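Side-chain contacts in putative TetR-family transcriptional regulator (Rhodococcus sp., PDB 2G3B), which probably binds DNA at regulatory sites and controls transcription, most likely as a repressor: residues A123-E128 against A157-L162; E103-A108 against D116-T121. One frame throughout, in Å; residues are numbered along the deposited sequence.

How the interactions relate
Interaction 2 joins helix 92-110 to the start of helix 115-139, and interaction 1 joins the next turns of that same helix to helix 148-167; their centres lie about 12 Å apart. The direct tie between them is a salt bridge: Arg105 NE of interaction 2 sits 2.7 Å from Glu160 OE1 of interaction 1, so the charged ends of both contacts meet between three helices. Both contacts also reach the second subunit, where Arg165 and Glu170 extend the charge network. A glycerol, probably from the crystallisation liquor, lies about 3 Å from the side chain of Trp125; it may mark a pocket beside interaction 1.

Interaction 1: residues A123-E128 against A157-L162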
loop_
_atom_site.group_PDB
_atom_site.type_symbol
_atom_site.label_atom_id
_atom_site.label_comp_id
_atom_site.label_asym_id
_atom_site.label_seq_id
_atom_site.Cartn_x
_atom_site.Cartn_y
_atom_site.Cartn_z
ATOM N N ALA A 123 -4.343 -1.504 -13.750
ATOM C CA ALA A 123 -3.807 -2.204 -14.931
ATOM C C ALA A 123 -3.307 -1.220 -15.983
ATOM O O ALA A 123 -2.304 -1.452 -16.622
ATOM C CB ALA A 123 -4.838 -3.161 -15.515
ATOM N N ALA A 124 -4.005 -0.086 -16.138
ATOM C CA ALA A 124 -3.583 0.962 -17.055
ATOM C C ALA A 124 -2.239 1.600 -16.618
ATOM O O ALA A 124 -1.349 1.801 -17.437
ATOM C CB ALA A 124 -4.711 2.027 -17.159
ATOM N N TRP A 125 -2.084 1.853 -15.325
ATOM C CA TRP A 125 -0.826 2.372 -14.794
ATOM C C TRP A 125 0.301 1.359 -15.013
ATOM O O TRP A 125 1.392 1.689 -15.529
ATOM C CB TRP A 125 -1.002 2.678 -13.291
ATOM C CG TRP A 125 0.214 3.163 -12.559
ATOM C CD1 TRP A 125 1.342 3.768 -13.096
ATOM C CD2 TRP A 125 0.432 3.086 -11.132
ATOM N NE1 TRP A 125 2.249 4.048 -12.047
ATOM C CE2 TRP A 125 1.715 3.624 -10.860
ATOM C CE3 TRP A 125 -0.323 2.554 -10.070
ATOM C CZ2 TRP A 125 2.243 3.700 -9.558
ATOM C CZ3 TRP A 125 0.192 2.608 -8.778
ATOM C CH2 TRP A 125 1.464 3.176 -8.529
ATOM N N VAL A 126 0.044 0.138 -14.607
ATOM C CA VAL A 126 1.004 -0.962 -14.813
ATOM C C VAL A 126 1.472 -1.076 -16.291
ATOM O O VAL A 126 2.655 -1.255 -16.585
ATOM C CB VAL A 126 0.343 -2.280 -14.347
ATOM C CG1 VAL A 126 1.192 -3.510 -14.808
ATOM C CG2 VAL A 126 0.255 -2.297 -12.772
ATOM N N SER A 127 0.529 -0.938 -17.215
ATOM C CA SER A 127 0.796 -1.056 -18.644
ATOM C C SER A 127 1.743 0.004 -19.175
ATOM O O SER A 127 2.548 -0.277 -20.065
ATOM C CB SER A 127 -0.532 -1.071 -19.426
ATOM O OG SER A 127 -0.316 -1.379 -20.771
ATOM N N GLU A 128 1.686 1.225 -18.631
ATOM C CA GLU A 128 2.636 2.268 -19.064
ATOM C C GLU A 128 4.028 1.836 -18.707
ATOM O O GLU A 128 4.958 2.003 -19.492
ATOM C CB GLU A 128 2.398 3.594 -18.331
ATOM C CG GLU A 128 1.029 4.139 -18.410
ATOM C CD GLU A 128 0.873 5.444 -17.528
ATOM O OE1 GLU A 128 1.886 5.960 -17.000
ATOM O OE2 GLU A 128 -0.249 5.922 -17.362
ATOM N N ALA A 157 3.622 -1.592 -7.442
ATOM C CA ALA A 157 3.280 -2.016 -6.075
ATOM C C ALA A 157 4.229 -1.384 -5.033
ATOM O O ALA A 157 3.802 -0.985 -3.931
ATOM C CB ALA A 157 3.266 -3.563 -5.947
ATOM N N LEU A 158 5.516 -1.313 -5.366
ATOM C CA LEU A 158 6.526 -0.603 -4.541
ATOM C C LEU A 158 6.171 0.885 -4.332
ATOM O O LEU A 158 6.195 1.399 -3.213
ATOM C CB LEU A 158 7.961 -0.738 -5.141
ATOM C CG LEU A 158 9.048 0.107 -4.449
ATOM C CD1 LEU A 158 9.221 -0.359 -2.912
ATOM C CD2 LEU A 158 10.397 0.120 -5.217
ATOM N N VAL A 159 5.760 1.555 -5.391
ATOM C CA VAL A 159 5.274 2.959 -5.237
ATOM C C VAL A 159 4.084 3.042 -4.247
ATOM O O VAL A 159 4.053 3.897 -3.380
ATOM C CB VAL A 159 4.852 3.559 -6.635
ATOM C CG1 VAL A 159 4.038 4.901 -6.491
ATOM C CG2 VAL A 159 6.118 3.707 -7.553
ATOM N N GLU A 160 3.110 2.127 -4.367
ATOM C CA GLU A 160 1.973 2.156 -3.458
ATOM C C GLU A 160 2.386 1.886 -1.995
ATOM O O GLU A 160 1.907 2.528 -1.090
ATOM C CB GLU A 160 0.944 1.088 -3.915
ATOM C CG GLU A 160 0.106 1.566 -5.140
ATOM C CD GLU A 160 -1.136 0.684 -5.333
ATOM O OE1 GLU A 160 -1.903 0.476 -4.358
ATOM O OE2 GLU A 160 -1.354 0.187 -6.441
ATOM N N GLY A 161 3.261 0.913 -1.787
ATOM C CA GLY A 161 3.744 0.621 -0.421
ATOM C C GLY A 161 4.537 1.780 0.168
ATOM O O GLY A 161 4.343 2.122 1.359
ATOM N N LEU A 162 5.436 2.368 -0.623
ATOM C CA LEU A 162 6.170 3.535 -0.133
ATOM C C LEU A 162 5.231 4.684 0.143
ATOM O O LEU A 162 5.417 5.380 1.134
ATOM C CB LEU A 162 7.217 4.005 -1.148
ATOM C CG LEU A 162 8.429 3.042 -1.258
ATOM C CD1 LEU A 162 9.295 3.396 -2.457
ATOM C CD2 LEU A 162 9.269 3.081 0.031
#
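Trp125 sends CG out opposite its own nitrogen (chi1 177°), which carries the indole away from helix 115-139 so that its six-membered ring meets Val159 and Glu160 edge first. Val159 answers with CG1, also anti to N (chi1 167°), and this methyl lies 3.7 Å from Trp125 CH2, close to the ring plane. Glu160, stretched out past CG, runs alongside the indole, headed the other way. Its CG stands in the ring plane, 3.8 Å from Trp125 CZ3, while OE2 comes within 3.7 Å of the same carbon, with the carboxylate turned 24° from the indole. The buried carboxylate is held by charge on both oxygens: OE1 pairs with Arg105, and OE2 with Arg165 of the second subunit. Were Trp125 an alanine, the space beside Val159 CG1 would probably be left unfilled and the Glu160 chain would lose the ring edge it lies along. Asn59 and Arg66 of helix 47-66 also touch the indole, and Leu180 of helix 173-188 packs on Val159. Such packing of long helices, continued across the subunit interface, belongs to the all-helical C-terminal domain of TetR-family regulators.

Interaction 2: residues E103-A108 against D116-T121; sequences ELRASA and DPLART
Leu104 meets Leu118 through its backbone: the carbonyl O lies 3.8 Å from Leu118 CD2. Its side chain starts toward helix 115-139 and also touches Ile16 and Ile21 of helix 2-23 and Leu55 of helix 47-66.

Arg105 makes the main contact. Its chain leaves CB anti to the backbone nitrogen (chi1 166°) and then folds at the CB-CG and CG-CD bonds, and it crosses the Leu118 side chain nearly at right angles. Leu118 CD2 sits over one guanidinium face, displaced toward the rim, 3.4 Å from Arg105 NH1. The leucine's CG lies opposite its backbone nitrogen (chi1 180°), which carries it out toward helix 92-110; CD2 continues inward while CD1 turns off, nearest Arg105 NH2 at 4.1 Å. The arginine's nitrogens are engaged elsewhere: NE with Glu160, NH1 with Glu170 of the second subunit, NH2 weakly with Thr122.

Ala106 turns from this contact and packs on Ala106 of the second subunit. Ser107 OG donates to Glu103 O (3.1 Å) from above the carbonyl plane, while Ser107 N reaches that oxygen from the opposite face.

Ala108 returns to the contact, one turn after Leu104, and its CB touches Leu118 CD2 at 3.7 Å. That one methyl therefore meets a carbonyl, a guanidinium face and an alanine. The short helical segments run 133° apart with axes 10.5 Å from each other at closest approach, a gap that the Leu118 side chain spans.

An apolar side chain from helix 115-139 thus packs on a charged group, a carbonyl and a methyl of helix 92-110. The leucine covers a face of the arginine without competing for its N-H groups, so the buried charge can probably be balanced by the two glutamates, one from each subunit.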
loop_
_atom_site.group_PDB
_atom_site.type_symbol
_atom_site.label_atom_id
_atom_site.label_comp_id
_atom_site.label_asym_id
_atom_site.label_seq_id
_atom_site.Cartn_x
_atom_site.Cartn_y
_atom_site.Cartn_z
ATOM N N GLU A 103 -6.782 5.736 -0.061
ATOM C CA GLU A 103 -8.151 5.468 0.438
ATOM C C GLU A 103 -8.897 4.438 -0.395
ATOM O O GLU A 103 -9.488 3.499 0.127
ATOM C CB GLU A 103 -8.994 6.762 0.486
ATOM C CG GLU A 103 -8.595 7.704 1.626
ATOM C CD GLU A 103 -9.061 7.193 2.998
ATOM O OE1 GLU A 103 -9.962 6.310 3.082
ATOM O OE2 GLU A 103 -8.532 7.725 4.005
ATOM N N LEU A 104 -8.891 4.628 -1.691
ATOM C CA LEU A 104 -9.556 3.668 -2.590
ATOM C C LEU A 104 -8.963 2.283 -2.529
ATOM O O LEU A 104 -9.701 1.254 -2.531
ATOM C CB LEU A 104 -9.473 4.192 -4.017
ATOM C CG LEU A 104 -10.339 5.453 -4.218
ATOM C CD1 LEU A 104 -9.788 6.283 -5.376
ATOM C CD2 LEU A 104 -11.842 5.141 -4.421
ATOM N N ARG A 105 -7.631 2.227 -2.519
ATOM C CA ARG A 105 -6.940 0.892 -2.399
ATOM C C ARG A 105 -7.328 0.164 -1.079
ATOM O O ARG A 105 -7.665 -1.034 -1.075
ATOM C CB ARG A 105 -5.419 1.068 -2.557
ATOM C CG ARG A 105 -4.618 -0.143 -2.125
ATOM C CD ARG A 105 -4.722 -1.295 -3.127
ATOM N NE ARG A 105 -4.222 -0.931 -4.453
ATOM C CZ ARG A 105 -4.590 -1.523 -5.584
ATOM N NH1 ARG A 105 -5.453 -2.551 -5.587
ATOM N NH2 ARG A 105 -4.084 -1.092 -6.723
ATOM N N ALA A 106 -7.323 0.886 0.042
ATOM C CA ALA A 106 -7.704 0.338 1.342
ATOM C C ALA A 106 -9.174 -0.057 1.388
ATOM O O ALA A 106 -9.537 -1.094 1.948
ATOM C CB ALA A 106 -7.382 1.372 2.510
ATOM N N SER A 107 -10.033 0.742 0.771
ATOM C CA SER A 107 -11.484 0.486 0.852
ATOM C C SER A 107 -11.928 -0.681 0.005
ATOM O O SER A 107 -12.898 -1.346 0.349
ATOM C CB SER A 107 -12.274 1.738 0.441
ATOM O OG SER A 107 -12.179 2.737 1.460
ATOM N N ALA A 108 -11.257 -0.916 -1.118
ATOM C CA ALA A 108 -11.666 -1.981 -2.047
ATOM C C ALA A 108 -11.507 -3.369 -1.420
ATOM O O ALA A 108 -12.057 -4.339 -1.931
ATOM C CB ALA A 108 -10.906 -1.871 -3.351
ATOM N N ASP A 116 -13.279 -4.059 -9.208
ATOM C CA ASP A 116 -13.138 -4.131 -10.689
ATOM C C ASP A 116 -12.642 -2.793 -11.297
ATOM O O ASP A 116 -11.696 -2.782 -12.068
ATOM C CB ASP A 116 -14.441 -4.604 -11.375
ATOM C CG ASP A 116 -14.621 -6.121 -11.300
ATOM O OD1 ASP A 116 -13.682 -6.841 -10.878
ATOM O OD2 ASP A 116 -15.680 -6.594 -11.699
ATOM N N PRO A 117 -13.278 -1.664 -10.960
ATOM C CA PRO A 117 -12.702 -0.410 -11.469
ATOM C C PRO A 117 -11.246 -0.167 -11.033
ATOM O O PRO A 117 -10.444 0.260 -11.857
ATOM C CB PRO A 117 -13.620 0.713 -10.881
ATOM C CG PRO A 117 -14.744 0.055 -10.294
ATOM C CD PRO A 117 -14.541 -1.444 -10.223
ATOM N N LEU A 118 -10.932 -0.383 -9.754
ATOM C CA LEU A 118 -9.567 -0.166 -9.273
ATOM C C LEU A 118 -8.574 -1.057 -10.020
ATOM O O LEU A 118 -7.470 -0.622 -10.327
ATOM C CB LEU A 118 -9.460 -0.457 -7.762
ATOM C CG LEU A 118 -8.098 -0.297 -7.057
ATOM C CD1 LEU A 118 -7.461 1.097 -7.326
ATOM C CD2 LEU A 118 -8.249 -0.557 -5.566
ATOM N N ALA A 119 -8.947 -2.308 -10.245
ATOM C CA ALA A 119 -8.102 -3.267 -10.999
ATOM C C ALA A 119 -7.850 -2.749 -12.412
ATOM O O ALA A 119 -6.730 -2.816 -12.935
ATOM C CB ALA A 119 -8.763 -4.645 -11.039
ATOM N N ARG A 120 -8.886 -2.167 -13.016
ATOM C CA ARG A 120 -8.766 -1.709 -14.413
ATOM C C ARG A 120 -7.883 -0.506 -14.432
ATOM O O ARG A 120 -7.058 -0.392 -15.325
ATOM C CB ARG A 120 -10.131 -1.344 -15.002
ATOM C CG ARG A 120 -10.962 -2.574 -15.473
ATOM C CD ARG A 120 -12.239 -2.162 -16.219
ATOM N NE ARG A 120 -13.245 -1.497 -15.374
ATOM C CZ ARG A 120 -14.309 -2.084 -14.811
ATOM N NH1 ARG A 120 -14.542 -3.379 -14.922
ATOM N NH2 ARG A 120 -15.139 -1.357 -14.087
ATOM N N THR A 121 -8.074 0.424 -13.478
ATOM C CA THR A 121 -7.237 1.630 -13.465
ATOM C C THR A 121 -5.793 1.270 -13.122
ATOM O O THR A 121 -4.872 1.750 -13.759
ATOM C CB THR A 121 -7.859 2.718 -12.527
ATOM O OG1 THR A 121 -9.165 2.987 -13.000
ATOM C CG2 THR A 121 -7.061 4.032 -12.554
#